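Cytokinesis protein 2 (Saccharomyces cerevisiae, PDB 4WPE) mediates the cytoskeletal rearrangements of cytokinesis, forming rings with septins and actin at the division site, here represented by its F-BAR domain. Local coordinates at residues I102-Q106 with I107-T111; K233-Q236 with F237-S241. All blocks are in the same frame, centred on the assembly; numbering follows the deposited sequence.

Contact 1: residues I102-Q106 with I107-T111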
loop_
_atom_site.group_PDB
_atom_site.type_symbol
_atom_site.label_atom_id
_atom_site.label_comp_id
_atom_site.label_asym_id
_atom_site.label_seq_id
_atom_site.Cartn_x
_atom_site.Cartn_y
_atom_site.Cartn_z
ATOM N N ILE A 102 0.142 14.666 -1.724
ATOM C CA ILE A 102 -0.280 15.493 -0.596
ATOM C C ILE A 102 0.729 15.377 0.542
ATOM O O ILE A 102 1.056 16.359 1.210
ATOM C CB ILE A 102 -1.674 15.092 -0.074
ATOM C CG1 ILE A 102 -2.746 15.377 -1.123
ATOM C CG2 ILE A 102 -2.006 15.838 1.214
ATOM C CD1 ILE A 102 -4.127 14.911 -0.714
ATOM N N LEU A 103 1.231 14.166 0.747
ATOM C CA LEU A 103 2.172 13.913 1.825
ATOM C C LEU A 103 3.495 14.641 1.598
ATOM O O LEU A 103 4.032 15.250 2.515
ATOM C CB LEU A 103 2.411 12.408 1.990
ATOM C CG LEU A 103 1.274 11.636 2.669
ATOM C CD1 LEU A 103 1.392 10.142 2.414
ATOM C CD2 LEU A 103 1.236 11.916 4.162
ATOM N N PHE A 104 4.015 14.600 0.377
ATOM C CA PHE A 104 5.343 15.150 0.134
ATOM C C PHE A 104 5.397 16.674 0.216
ATOM O O PHE A 104 6.375 17.235 0.710
ATOM C CB PHE A 104 5.875 14.700 -1.226
ATOM C CG PHE A 104 7.274 15.169 -1.506
ATOM C CD1 PHE A 104 8.362 14.495 -0.974
ATOM C CD2 PHE A 104 7.503 16.290 -2.288
ATOM C CE1 PHE A 104 9.654 14.925 -1.221
ATOM C CE2 PHE A 104 8.791 16.726 -2.539
ATOM C CZ PHE A 104 9.868 16.043 -2.005
ATOM N N ARG A 105 4.357 17.347 -0.262
ATOM C CA ARG A 105 4.432 18.796 -0.432
ATOM C C ARG A 105 3.601 19.593 0.568
ATOM O O ARG A 105 4.061 20.613 1.079
ATOM C CB ARG A 105 4.018 19.172 -1.855
ATOM C CG ARG A 105 4.101 18.020 -2.836
ATOM C CD ARG A 105 4.326 18.499 -4.257
ATOM N NE ARG A 105 4.389 17.380 -5.190
ATOM C CZ ARG A 105 3.466 17.127 -6.113
ATOM N NH1 ARG A 105 2.412 17.922 -6.234
ATOM N NH2 ARG A 105 3.601 16.083 -6.920
ATOM N N GLN A 106 2.386 19.148 0.856
ATOM C CA GLN A 106 1.534 19.920 1.755
ATOM C C GLN A 106 1.835 19.685 3.232
ATOM O O GLN A 106 1.652 20.586 4.052
ATOM C CB GLN A 106 0.062 19.628 1.485
ATOM C CG GLN A 106 -0.340 19.773 0.037
ATOM C CD GLN A 106 -1.783 19.393 -0.185
ATOM O OE1 GLN A 106 -2.586 19.395 0.748
ATOM N NE2 GLN A 106 -2.123 19.054 -1.421
ATOM N N ILE A 107 2.288 18.487 3.586
ATOM C CA ILE A 107 2.533 18.215 4.995
ATOM C C ILE A 107 4.010 17.955 5.310
ATOM O O ILE A 107 4.484 18.368 6.359
ATOM C CB ILE A 107 1.654 17.037 5.503
ATOM C CG1 ILE A 107 1.913 15.765 4.717
ATOM C CG2 ILE A 107 0.182 17.382 5.397
ATOM C CD1 ILE A 107 2.869 14.830 5.381
ATOM N N TYR A 108 4.746 17.298 4.417
ATOM C CA TYR A 108 6.175 17.090 4.664
ATOM C C TYR A 108 6.961 18.378 4.475
ATOM O O TYR A 108 7.725 18.789 5.351
ATOM C CB TYR A 108 6.755 16.008 3.750
ATOM C CG TYR A 108 8.261 16.102 3.598
ATOM C CD1 TYR A 108 9.110 15.699 4.619
ATOM C CD2 TYR A 108 8.831 16.601 2.433
ATOM C CE1 TYR A 108 10.485 15.790 4.484
ATOM C CE2 TYR A 108 10.202 16.694 2.289
ATOM C CZ TYR A 108 11.025 16.289 3.315
ATOM O OH TYR A 108 12.390 16.382 3.169
ATOM N N THR A 109 6.776 19.000 3.317
ATOM C CA THR A 109 7.490 20.221 2.972
ATOM C C THR A 109 7.150 21.355 3.935
ATOM O O THR A 109 8.041 22.059 4.411
ATOM C CB THR A 109 7.178 20.653 1.525
ATOM O OG1 THR A 109 7.821 19.755 0.612
ATOM C CG2 THR A 109 7.665 22.070 1.261
ATOM N N ASP A 110 5.866 21.516 4.234
ATOM C CA ASP A 110 5.417 22.597 5.103
ATOM C C ASP A 110 5.824 22.374 6.557
ATOM O O ASP A 110 5.947 23.331 7.325
ATOM C CB ASP A 110 3.900 22.775 5.001
ATOM C CG ASP A 110 3.479 23.453 3.706
ATOM O OD1 ASP A 110 2.396 23.121 3.176
ATOM O OD2 ASP A 110 4.232 24.324 3.220
ATOM N N THR A 111 6.038 21.116 6.935
ATOM C CA THR A 111 6.472 20.802 8.295
ATOM C C THR A 111 7.977 21.008 8.445
ATOM O O THR A 111 8.442 21.554 9.448
ATOM C CB THR A 111 6.117 19.357 8.689
ATOM O OG1 THR A 111 4.692 19.197 8.672
ATOM C CG2 THR A 111 6.634 19.034 10.078
HETATM O O HOH W 1 3.660 23.465 0.635
#
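Leu103 and Ile107 lie side by side one turn apart on helix 76-162, pointing the same way, with Leu103 CD2 3.6 Å from Ile107 CD1. In Ile107 the longer branch stands between the backbone N and the carbonyl carbon (chi1 59°), which lays CG1 and CD1 against Leu103 while CG2 stays by the Gln106 carbonyl. Shortening Ile107 to an alanine would probably open a gap beside Leu103 CD2 and strip Phe44 of an apolar neighbour. On the next flank, Phe104 and Tyr108, also one turn apart, both hold CG anti to the backbone N (chi1 -177° for Phe104), which sends the rings out the same way, alongside each other. Their centroids are 5.3 Å apart and their planes make 32°, neither a stack nor edge-to-face; Tyr108 CD2 lies over one Phe104 face near the rim, and Tyr108 CE2 comes within 4.0 Å of Phe104 CE1. The Phe104 carbonyl oxygen meets the edge of the Tyr108 ring and accepts a bond from Thr109 OG1 at 2.9 Å, tilted slightly from the carbonyl plane, besides a weak one from Thr109 N. That acceptor lies five residues back because the helix widens here into a pi-type turn: Tyr108 N bonds Leu103 O (2.9 Å), and Ile107 N bonds Ile102 O weakly. A water donates to Arg105 O and, weakly, to Asp110 OD2, bridging the polar flank. Buried Leu103 and Ile107 face helix 37-71, on Ser48 and Phe44, and Tyr108 touches Ile41 and Lys45 there. Ile102 and Leu103 touch Ser240 and Phe237 of helix 170-259, leaving the widened turn flanked by both long helices of the F-BAR bundle.

Contact 2: residues K233-Q236 with F237-S241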
loop_
_atom_site.group_PDB
_atom_site.type_symbol
_atom_site.label_atom_id
_atom_site.label_comp_id
_atom_site.label_asym_id
_atom_site.label_seq_id
_atom_site.Cartn_x
_atom_site.Cartn_y
_atom_site.Cartn_z
ATOM N N LYS A 233 -1.347 19.250 11.378
ATOM C CA LYS A 233 -0.692 18.502 10.309
ATOM C C LYS A 233 -0.957 17.003 10.424
ATOM O O LYS A 233 -0.941 16.286 9.427
ATOM C CB LYS A 233 0.813 18.769 10.311
ATOM C CG LYS A 233 1.203 20.067 9.635
ATOM C CD LYS A 233 0.349 20.321 8.406
ATOM C CE LYS A 233 0.688 21.652 7.766
ATOM N NZ LYS A 233 -0.209 21.958 6.619
ATOM N N LEU A 234 -1.207 16.532 11.640
ATOM C CA LEU A 234 -1.462 15.115 11.855
ATOM C C LEU A 234 -2.903 14.732 11.525
ATOM O O LEU A 234 -3.182 13.568 11.231
ATOM C CB LEU A 234 -1.125 14.722 13.295
ATOM C CG LEU A 234 0.371 14.509 13.553
ATOM C CD1 LEU A 234 0.643 14.169 15.012
ATOM C CD2 LEU A 234 0.916 13.422 12.638
ATOM N N GLN A 235 -3.823 15.693 11.570
ATOM C CA GLN A 235 -5.187 15.402 11.136
ATOM C C GLN A 235 -5.199 15.412 9.615
ATOM O O GLN A 235 -5.741 14.506 8.988
ATOM C CB GLN A 235 -6.197 16.407 11.707
ATOM C CG GLN A 235 -7.496 15.792 12.290
ATOM C CD GLN A 235 -8.410 15.084 11.278
ATOM O OE1 GLN A 235 -8.026 14.804 10.150
ATOM N NE2 GLN A 235 -9.636 14.795 11.702
ATOM N N GLN A 236 -4.575 16.428 9.025
ATOM C CA GLN A 236 -4.430 16.498 7.573
ATOM C C GLN A 236 -3.846 15.197 7.035
ATOM O O GLN A 236 -4.200 14.740 5.949
ATOM C CB GLN A 236 -3.547 17.675 7.171
ATOM C CG GLN A 236 -4.209 19.017 7.360
ATOM C CD GLN A 236 -3.237 20.159 7.178
ATOM O OE1 GLN A 236 -2.371 20.119 6.304
ATOM N NE2 GLN A 236 -3.374 21.186 8.005
ATOM N N PHE A 237 -2.955 14.608 7.822
ATOM C CA PHE A 237 -2.440 13.269 7.575
ATOM C C PHE A 237 -3.543 12.222 7.716
ATOM O O PHE A 237 -3.777 11.426 6.805
ATOM C CB PHE A 237 -1.286 12.981 8.539
ATOM C CG PHE A 237 -0.856 11.545 8.573
ATOM C CD1 PHE A 237 -0.098 11.009 7.548
ATOM C CD2 PHE A 237 -1.179 10.741 9.656
ATOM C CE1 PHE A 237 0.308 9.685 7.589
ATOM C CE2 PHE A 237 -0.776 9.421 9.707
ATOM C CZ PHE A 237 -0.031 8.891 8.671
ATOM N N ALA A 238 -4.229 12.241 8.856
ATOM C CA ALA A 238 -5.268 11.257 9.161
ATOM C C ALA A 238 -6.521 11.424 8.303
ATOM O O ALA A 238 -7.343 10.515 8.226
ATOM C CB ALA A 238 -5.640 11.326 10.637
ATOM N N THR A 239 -6.671 12.582 7.670
ATOM C CA THR A 239 -7.824 12.830 6.812
ATOM C C THR A 239 -7.529 12.378 5.384
ATOM O O THR A 239 -8.356 11.722 4.748
ATOM C CB THR A 239 -8.229 14.320 6.824
ATOM O OG1 THR A 239 -8.866 14.629 8.071
ATOM C CG2 THR A 239 -9.192 14.630 5.693
ATOM N N SER A 240 -6.340 12.719 4.894
ATOM C CA SER A 240 -5.908 12.310 3.560
ATOM C C SER A 240 -5.868 10.793 3.443
ATOM O O SER A 240 -6.292 10.227 2.436
ATOM C CB SER A 240 -4.533 12.895 3.237
ATOM O OG SER A 240 -4.630 14.272 2.915
ATOM N N SER A 241 -5.357 10.141 4.480
ATOM C CA SER A 241 -5.317 8.688 4.522
ATOM C C SER A 241 -6.733 8.132 4.614
ATOM O O SER A 241 -7.073 7.156 3.946
ATOM C CB SER A 241 -4.474 8.207 5.700
ATOM O OG SER A 241 -3.140 8.674 5.593
#
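Leu234 meets both Phe237 and Ala238 through its carbonyl oxygen on helix 170-259, one of the long helices of the F-BAR bundle. Ala238 N donates to Leu234 O at 2.9 Å and Phe237 N to Lys233 O at 3.1 Å, both regular alpha-helical links of four residues, and Ser240 N does likewise to Gln236 O at 3.1 Å. Leu234 O also lies at the edge of the Phe237 ring, 3.8 Å from Phe237 CD2, and 3.4 Å from Ala238 CB. Phe237 has CG anti to its backbone N (chi1 168°), and this carries the ring away from Lys233-Gln236. On the next flank Gln235 reaches toward Thr239, but their side-chain oxygens are modelled too close and any bond between them is doubtful. Lys233 NZ gives Gln236 OE1 a hydrogen bond of 2.9 Å, tilted a little from the amide plane, which tethers the outer end of the Gln236 amide.

Further out, Leu234 packs on Phe44 and Phe237 on Arg47, both of helix 37-71. Another flank belongs to the dimer: Leu234, Gln235 and Ala238 meet Leu259, Thr256 and Leu255 of the second subunit, an interface in keeping with the antiparallel dimers of F-BAR domains. Ser241 OG sits above one face of the Phe237 ring, toward its rim, and donates to Phe237 O at 3.1 Å, while Ser241 N reaches the same oxygen from the opposite face of its carbonyl plane.

How the contacts relate
Both contacts are local turns of long helices in one F-BAR bundle, their centres about 11 Å apart. Helices 76-162 and 170-259 meet here: Lys233 reaches Gln106 O in a weak hydrogen bond, its CG resting by Thr111. Helix 37-71 takes side chains from each, with Phe44 touching Ile107 as well as Leu234. In contact 1 Leu103 and Ile107 are buried while Phe104, Arg105 and Gln106 are exposed; in contact 2 Leu234, Phe237 and Ala238 are buried and Thr239 is exposed. Contact 1 widens into pi-type turns, puts an aromatic pair on its outer flank and touches no partner chain; contact 2 keeps alpha-helical bonding and lends one flank to the second subunit.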